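Local coordinates for protein putative oxidoreductase (Salmonella enterica subsp. enterica serovar Typhimurium, PDB 3NX4) that binds NADP and probably works as an NADPH-dependent acryloyl-CoA reductase of the medium-chain dehydrogenase/reductase superfamily, at residues D147-V152 with A192-S197; E139-R144 with N259-G264. One frame throughout, in Å; residues are numbered along the deposited sequence.

Contact 1: D147-V152 with A192-S197; sequences DGEVVV and ANRILS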
ATOM      1  N   ASP A 147     -11.123  10.000 -12.603  1.00 22.54           N
ATOM      2  CA  ASP A 147     -10.935  10.231 -11.161  1.00 29.52           C
ATOM      3  C   ASP A 147      -9.874  11.280 -10.820  1.00 32.94           C
ATOM      4  O   ASP A 147      -9.864  11.840  -9.724  1.00 30.24           O
ATOM      5  CB  ASP A 147     -10.651   8.911 -10.432  1.00 29.38           C
ATOM      6  CG  ASP A 147     -11.855   7.965 -10.445  1.00 35.75           C
ATOM      7  OD1 ASP A 147     -13.009   8.451 -10.376  1.00 34.21           O
ATOM      8  OD2 ASP A 147     -11.648   6.731 -10.530  1.00 33.06           O
ATOM      9  N   GLY A 148      -8.981  11.547 -11.761  1.00 28.68           N
ATOM     10  CA  GLY A 148      -7.983  12.585 -11.566  1.00 29.98           C
ATOM     11  C   GLY A 148      -6.660  12.248 -12.218  1.00 30.08           C
ATOM     12  O   GLY A 148      -6.534  11.255 -12.923  1.00 30.91           O
ATOM     13  N   GLU A 149      -5.655  13.069 -11.943  1.00 25.57           N
ATOM     14  CA  GLU A 149      -4.380  13.004 -12.649  1.00 22.01           C
ATOM     15  C   GLU A 149      -3.499  11.882 -12.100  1.00 22.31           C
ATOM     16  O   GLU A 149      -3.510  11.611 -10.910  1.00 25.68           O
ATOM     17  CB  GLU A 149      -3.679  14.374 -12.513  1.00 25.69           C
ATOM     18  CG  GLU A 149      -2.470  14.567 -13.381  1.00 26.41           C
ATOM     19  CD  GLU A 149      -2.014  16.041 -13.395  1.00 32.64           C
ATOM     20  OE1 GLU A 149      -2.705  16.900 -12.794  1.00 37.31           O
ATOM     21  OE2 GLU A 149      -0.970  16.330 -14.007  1.00 39.22           O
ATOM     22  N   VAL A 150      -2.740  11.230 -12.973  1.00 22.93           N
ATOM     23  CA  VAL A 150      -1.791  10.201 -12.544  1.00 21.43           C
ATOM     24  C   VAL A 150      -0.343  10.652 -12.772  1.00 27.71           C
ATOM     25  O   VAL A 150       0.020  11.069 -13.884  1.00 26.14           O
ATOM     26  CB  VAL A 150      -2.057   8.893 -13.279  1.00 23.52           C
ATOM     27  CG1 VAL A 150      -0.993   7.837 -12.940  1.00 21.09           C
ATOM     28  CG2 VAL A 150      -3.461   8.374 -12.922  1.00 26.72           C
ATOM     29  N   VAL A 151       0.480  10.609 -11.723  1.00 24.57           N
ATOM     30  CA  VAL A 151       1.880  11.033 -11.860  1.00 23.92           C
ATOM     31  C   VAL A 151       2.813   9.830 -12.073  1.00 29.18           C
ATOM     32  O   VAL A 151       2.642   8.780 -11.444  1.00 24.68           O
ATOM     33  CB  VAL A 151       2.341  11.901 -10.657  1.00 24.68           C
ATOM     34  CG1 VAL A 151       2.255  11.127  -9.373  1.00 20.63           C
ATOM     35  CG2 VAL A 151       3.763  12.436 -10.880  1.00 24.45           C
ATOM     36  N   VAL A 152       3.783   9.987 -12.975  1.00 24.80           N
ATOM     37  CA  VAL A 152       4.787   8.951 -13.249  1.00 25.37           C
ATOM     38  C   VAL A 152       6.143   9.566 -12.945  1.00 26.52           C
ATOM     39  O   VAL A 152       6.479  10.598 -13.505  1.00 25.33           O
ATOM     40  CB  VAL A 152       4.778   8.517 -14.751  1.00 25.46           C
ATOM     41  CG1 VAL A 152       5.869   7.455 -15.035  1.00 18.73           C
ATOM     42  CG2 VAL A 152       3.406   7.998 -15.156  1.00 25.56           C
ATOM     43  N   ALA A 192       2.640  12.720 -22.230  1.00 27.89           N
ATOM     44  CA  ALA A 192       2.576  13.419 -20.940  1.00 29.38           C
ATOM     45  C   ALA A 192       1.880  14.766 -21.110  1.00 31.64           C
ATOM     46  O   ALA A 192       2.198  15.516 -22.023  1.00 29.94           O
ATOM     47  CB  ALA A 192       3.951  13.599 -20.344  1.00 28.50           C
ATOM     48  N   ASN A 193       0.914  15.052 -20.241  1.00 27.26           N
ATOM     49  CA  ASN A 193       0.146  16.291 -20.330  1.00 31.05           C
ATOM     50  C   ASN A 193       0.791  17.420 -19.528  1.00 33.91           C
ATOM     51  O   ASN A 193       0.567  18.598 -19.796  1.00 33.21           O
ATOM     52  CB  ASN A 193      -1.279  16.058 -19.808  1.00 28.59           C
ATOM     53  CG  ASN A 193      -2.001  14.970 -20.568  1.00 31.78           C
ATOM     54  OD1 ASN A 193      -2.059  13.823 -20.121  1.00 26.60           O
ATOM     55  ND2 ASN A 193      -2.516  15.310 -21.751  1.00 35.90           N
ATOM     56  N   ARG A 194       1.574  17.042 -18.526  1.00 26.64           N
ATOM     57  CA  ARG A 194       2.207  17.996 -17.639  1.00 33.59           C
ATOM     58  C   ARG A 194       3.572  17.427 -17.338  1.00 30.97           C
ATOM     59  O   ARG A 194       3.708  16.218 -17.150  1.00 28.83           O
ATOM     60  CB  ARG A 194       1.399  18.112 -16.335  1.00 34.24           C
ATOM     61  CG  ARG A 194       1.560  19.420 -15.614  1.00 42.44           C
ATOM     62  CD  ARG A 194       1.146  19.322 -14.154  1.00 34.83           C
ATOM     63  NE  ARG A 194      -0.262  18.989 -13.959  1.00 34.85           N
ATOM     64  CZ  ARG A 194      -1.250  19.876 -14.032  1.00 38.35           C
ATOM     65  NH1 ARG A 194      -0.987  21.148 -14.330  1.00 32.51           N
ATOM     66  NH2 ARG A 194      -2.500  19.494 -13.817  1.00 33.02           N
ATOM     67  N   ILE A 195       4.591  18.280 -17.314  1.00 25.94           N
ATOM     68  CA  ILE A 195       5.925  17.836 -16.903  1.00 27.67           C
ATOM     69  C   ILE A 195       6.367  18.643 -15.683  1.00 32.14           C
ATOM     70  O   ILE A 195       6.254  19.862 -15.687  1.00 32.32           O
ATOM     71  CB  ILE A 195       6.949  17.952 -18.070  1.00 36.03           C
ATOM     72  CG1 ILE A 195       6.538  17.024 -19.221  1.00 38.72           C
ATOM     73  CG2 ILE A 195       8.344  17.576 -17.600  1.00 34.12           C
ATOM     74  CD1 ILE A 195       7.048  17.456 -20.551  1.00 52.50           C
ATOM     75  N   LEU A 196       6.842  17.958 -14.641  1.00 28.42           N
ATOM     76  CA  LEU A 196       7.332  18.605 -13.418  1.00 32.64           C
ATOM     77  C   LEU A 196       8.787  18.241 -13.163  1.00 33.20           C
ATOM     78  O   LEU A 196       9.229  17.169 -13.536  1.00 32.49           O
ATOM     79  CB  LEU A 196       6.504  18.171 -12.194  1.00 34.82           C
ATOM     80  CG  LEU A 196       5.102  18.734 -11.951  1.00 46.05           C
ATOM     81  CD1 LEU A 196       4.185  18.418 -13.104  1.00 57.04           C
ATOM     82  CD2 LEU A 196       4.524  18.156 -10.662  1.00 39.34           C
ATOM     83  N   SER A 197       9.529  19.130 -12.514  1.00 31.31           N
ATOM     84  CA  SER A 197      10.934  18.873 -12.218  1.00 33.82           C
ATOM     85  C   SER A 197      11.075  18.070 -10.947  1.00 31.68           C
ATOM     86  O   SER A 197      10.398  18.335  -9.957  1.00 34.11           O
ATOM     87  CB  SER A 197      11.724  20.189 -12.044  1.00 34.96           C
ATOM     88  OG  SER A 197      11.509  21.034 -13.148  1.00 55.68           O
TER
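Glu149 and Arg194 meet through a two-pronged salt bridge, one hydrogen bond to each carboxylate oxygen. From the backbone, Arg194 sets off with CG anti to its main-chain N (chi1 -155°), beside the carbonyl carbon. Arg194 CB passes 3.8 Å from Glu149 OE2, and Arg194 CD comes within 3.7 Å of the same oxygen, so the aliphatic part already runs past the carboxylate before the charged group begins. A bend at chi3 then turns the guanidinium side-on to the acid. Arg194 NE donates to Glu149 OE2 over 2.8 Å, nearly straight at 160°, and is received on that oxygen's syn lone pair. Arg194 NH2 donates to Glu149 OE1, also at 2.8 Å; this oxygen too is met on its syn side, though somewhat above the carboxylate plane. The two planes are 33° apart, while both oxygens stay near the guanidinium plane.

The two residues belong to segments that carry parallel strands 150-152 and 194-197 of the Rossmann-type nucleotide-binding sheet. Strand 174-178 runs between these two, which explains why even the nearest CA atoms, those of Glu149 and Asn193, are 9.5 Å apart: the ion pair spans an intervening strand, on which Glu149 also touches Ala175. Trp212, on the neighbouring strand 212-217, packs against Glu149, Val151 and Leu196. Glu149 reaches across with an extended chain, crossing that of Arg194 at about a right angle, and the two bonds restrict rotation of the carboxylate about its CG-CD bond.

Contact 2: E139-R144 with N259-G264; sequences EDAGIR and NVRLQG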
ATOM      1  N   GLU A 139      -5.706   0.133 -11.680  1.00 24.67           N
ATOM      2  CA  GLU A 139      -7.033  -0.365 -12.029  1.00 24.72           C
ATOM      3  C   GLU A 139      -7.666  -1.204 -10.901  1.00 22.92           C
ATOM      4  O   GLU A 139      -8.854  -1.042 -10.591  1.00 27.04           O
ATOM      5  CB  GLU A 139      -6.981  -1.169 -13.337  1.00 27.26           C
ATOM      6  CG  GLU A 139      -6.694  -0.317 -14.547  1.00 23.40           C
ATOM      7  CD  GLU A 139      -6.460  -1.120 -15.824  1.00 33.17           C
ATOM      8  OE1 GLU A 139      -6.303  -2.362 -15.748  1.00 30.62           O
ATOM      9  OE2 GLU A 139      -6.442  -0.499 -16.910  1.00 30.02           O
ATOM     10  N   ASP A 140      -6.886  -2.105 -10.308  1.00 24.80           N
ATOM     11  CA  ASP A 140      -7.339  -2.880  -9.150  1.00 27.89           C
ATOM     12  C   ASP A 140      -7.831  -1.958  -8.028  1.00 25.29           C
ATOM     13  O   ASP A 140      -8.728  -2.308  -7.265  1.00 25.52           O
ATOM     14  CB  ASP A 140      -6.200  -3.744  -8.590  1.00 30.15           C
ATOM     15  CG  ASP A 140      -5.847  -4.926  -9.489  1.00 41.27           C
ATOM     16  OD1 ASP A 140      -6.614  -5.228 -10.432  1.00 32.73           O
ATOM     17  OD2 ASP A 140      -4.800  -5.564  -9.232  1.00 36.73           O
ATOM     18  N   ALA A 141      -7.214  -0.790  -7.911  1.00 23.93           N
ATOM     19  CA  ALA A 141      -7.560   0.163  -6.856  1.00 25.67           C
ATOM     20  C   ALA A 141      -8.759   1.019  -7.250  1.00 29.04           C
ATOM     21  O   ALA A 141      -9.220   1.854  -6.471  1.00 28.45           O
ATOM     22  CB  ALA A 141      -6.343   1.055  -6.528  1.00 21.37           C
ATOM     23  N   GLY A 142      -9.252   0.822  -8.471  1.00 26.27           N
ATOM     24  CA  GLY A 142     -10.404   1.570  -8.949  1.00 28.30           C
ATOM     25  C   GLY A 142     -10.069   2.977  -9.435  1.00 28.12           C
ATOM     26  O   GLY A 142     -10.944   3.835  -9.526  1.00 27.54           O
ATOM     27  N   ILE A 143      -8.804   3.224  -9.750  1.00 19.13           N
ATOM     28  CA  ILE A 143      -8.421   4.541 -10.282  1.00 23.14           C
ATOM     29  C   ILE A 143      -8.766   4.653 -11.774  1.00 23.15           C
ATOM     30  O   ILE A 143      -8.127   4.020 -12.606  1.00 25.10           O
ATOM     31  CB  ILE A 143      -6.913   4.843 -10.108  1.00 24.71           C
ATOM     32  CG1 ILE A 143      -6.457   4.623  -8.660  1.00 24.38           C
ATOM     33  CG2 ILE A 143      -6.620   6.284 -10.534  1.00 24.79           C
ATOM     34  CD1 ILE A 143      -7.342   5.302  -7.620  1.00 26.58           C
ATOM     35  N   ARG A 144      -9.778   5.454 -12.104  1.00 25.38           N
ATOM     36  CA  ARG A 144     -10.249   5.577 -13.485  1.00 23.49           C
ATOM     37  C   ARG A 144      -9.776   6.926 -14.044  1.00 24.72           C
ATOM     38  O   ARG A 144      -9.473   7.839 -13.277  1.00 23.75           O
ATOM     39  CB  ARG A 144     -11.780   5.543 -13.529  1.00 27.32           C
ATOM     40  CG  ARG A 144     -12.424   4.304 -12.891  1.00 30.68           C
ATOM     41  CD  ARG A 144     -13.939   4.492 -12.768  1.00 29.41           C
ATOM     42  NE  ARG A 144     -14.281   5.634 -11.917  1.00 29.41           N
ATOM     43  CZ  ARG A 144     -15.523   6.029 -11.656  1.00 35.21           C
ATOM     44  NH1 ARG A 144     -16.565   5.379 -12.186  1.00 25.86           N
ATOM     45  NH2 ARG A 144     -15.724   7.075 -10.859  1.00 28.46           N
ATOM     46  N   ASN A 259      -6.272   7.279   3.633  1.00 25.80           N
ATOM     47  CA  ASN A 259      -6.652   5.969   3.103  1.00 26.54           C
ATOM     48  C   ASN A 259      -5.897   5.631   1.814  1.00 27.21           C
ATOM     49  O   ASN A 259      -6.437   5.008   0.908  1.00 22.49           O
ATOM     50  CB  ASN A 259      -8.157   5.927   2.848  1.00 24.36           C
ATOM     51  CG  ASN A 259      -8.751   4.553   3.092  1.00 32.23           C
ATOM     52  OD1 ASN A 259      -9.165   4.230   4.214  1.00 30.29           O
ATOM     53  ND2 ASN A 259      -8.783   3.724   2.044  1.00 28.49           N
ATOM     54  N   VAL A 260      -4.639   6.035   1.746  1.00 23.66           N
ATOM     55  CA  VAL A 260      -3.816   5.755   0.574  1.00 23.78           C
ATOM     56  C   VAL A 260      -3.375   4.284   0.510  1.00 28.82           C
ATOM     57  O   VAL A 260      -3.060   3.678   1.534  1.00 23.66           O
ATOM     58  CB  VAL A 260      -2.571   6.696   0.547  1.00 26.76           C
ATOM     59  CG1 VAL A 260      -1.544   6.218  -0.448  1.00 22.88           C
ATOM     60  CG2 VAL A 260      -2.995   8.142   0.264  1.00 23.45           C
ATOM     61  N   ARG A 261      -3.350   3.722  -0.702  1.00 21.77           N
ATOM     62  CA  ARG A 261      -2.788   2.395  -0.923  1.00 20.96           C
ATOM     63  C   ARG A 261      -1.410   2.528  -1.548  1.00 26.75           C
ATOM     64  O   ARG A 261      -1.231   3.256  -2.534  1.00 23.67           O
ATOM     65  CB  ARG A 261      -3.664   1.588  -1.878  1.00 22.68           C
ATOM     66  CG  ARG A 261      -3.064   0.226  -2.270  1.00 24.51           C
ATOM     67  CD  ARG A 261      -3.999  -0.582  -3.191  1.00 21.60           C
ATOM     68  NE  ARG A 261      -5.282  -0.900  -2.563  1.00 24.32           N
ATOM     69  CZ  ARG A 261      -6.270  -1.569  -3.162  1.00 24.11           C
ATOM     70  NH1 ARG A 261      -6.137  -1.986  -4.419  1.00 21.34           N
ATOM     71  NH2 ARG A 261      -7.403  -1.808  -2.517  1.00 25.36           N
ATOM     72  N   LEU A 262      -0.434   1.840  -0.974  1.00 23.43           N
ATOM     73  CA  LEU A 262       0.868   1.689  -1.629  1.00 23.37           C
ATOM     74  C   LEU A 262       1.000   0.231  -2.052  1.00 25.56           C
ATOM     75  O   LEU A 262       1.180  -0.654  -1.214  1.00 24.83           O
ATOM     76  CB  LEU A 262       2.010   2.101  -0.693  1.00 24.93           C
ATOM     77  CG  LEU A 262       3.447   1.836  -1.144  1.00 24.74           C
ATOM     78  CD1 LEU A 262       3.758   2.566  -2.467  1.00 24.97           C
ATOM     79  CD2 LEU A 262       4.420   2.251  -0.056  1.00 26.46           C
ATOM     80  N   GLN A 263       0.858  -0.019  -3.351  1.00 22.24           N
ATOM     81  CA  GLN A 263       0.971  -1.365  -3.890  1.00 24.14           C
ATOM     82  C   GLN A 263       2.363  -1.603  -4.472  1.00 27.76           C
ATOM     83  O   GLN A 263       2.756  -0.969  -5.458  1.00 26.07           O
ATOM     84  CB  GLN A 263      -0.062  -1.593  -4.987  1.00 25.27           C
ATOM     85  CG  GLN A 263       0.079  -2.975  -5.652  1.00 25.82           C
ATOM     86  CD  GLN A 263      -0.233  -4.118  -4.682  1.00 27.39           C
ATOM     87  OE1 GLN A 263      -1.347  -4.223  -4.173  1.00 28.28           O
ATOM     88  NE2 GLN A 263       0.760  -4.958  -4.409  1.00 25.96           N
ATOM     89  N   GLY A 264       3.114  -2.503  -3.856  1.00 25.20           N
ATOM     90  CA  GLY A 264       4.402  -2.884  -4.409  1.00 24.39           C
ATOM     91  C   GLY A 264       4.178  -3.743  -5.642  1.00 30.11           C
ATOM     92  O   GLY A 264       3.230  -4.534  -5.701  1.00 27.11           O
TER
HETATM   93  O   HOH W   1      -3.114  -4.797  -7.112  1.00 28.05           O
HETATM   94  O   HOH W   2      -9.716  -3.121  -4.021  1.00 53.09           O
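This is a small surface contact, chiefly van der Waals, in which the Arg261 side chain, on the edge strand 261-264, reaches the C-terminal end of helix 118-140. Its closest approach is from Arg261 NH1 to Ala141 CA, 3.5 Å, with Ala141 CB at 3.7 Å from the same nitrogen. Arg261 NH1 also lies 3.9 Å from Asp140 O; the guanidinium presents itself obliquely to the helix end, and no direct hydrogen bond joins the segments. The reach depends on an Arg261 chain that leaves anti to the main-chain N (chi1 174°) and bends only at chi3.

Ala141 stands just before Gly142, whose positive phi (80°) closes the helix in a Schellman motif, with Gly142 N bonded to Glu139 O. Strand 261-264 is the outermost of the Rossmann sheet within this chain, and its Arg261, Leu262 and Gln263 pair antiparallel with a strand of the second subunit, carrying the sheet across the dimer interface. There Arg261 NE donates to Gln263 OE1 of the second subunit.

Water adds to the link. One molecule lies in the guanidinium plane, accepting from Arg261 NH2 at 3.1 Å and donating weakly to Asp140 O. Another donates to Asp140 OD2 at 2.8 Å and weakly to Gln263 OE1. Arg261 NH1 stays 6.1 Å from Asp140 OD2, whose salt bridge is with Arg274.

From the N terminus the chain first builds the GroES-like region, then runs through helix 118-140, at whose end contact 2 begins, and passes through a loop into strand 150-152 and contact 1. Contact 1 closes first, after the excursion through helix 158-169, strand 174-178 and helix 184-190 to strand 194-197. Contact 2 closes only at strand 261-264, so the smaller loop is nested inside the larger. The second halves of both lie on the two outermost strands of the six-stranded parallel sheet within this chain. Contact 1 ties one edge to the interior; contact 2 joins the other edge to the end of helix 118-140, which precedes the sheet's first strand. Asp147 OD2 packs 3.1 Å from Gly142 O.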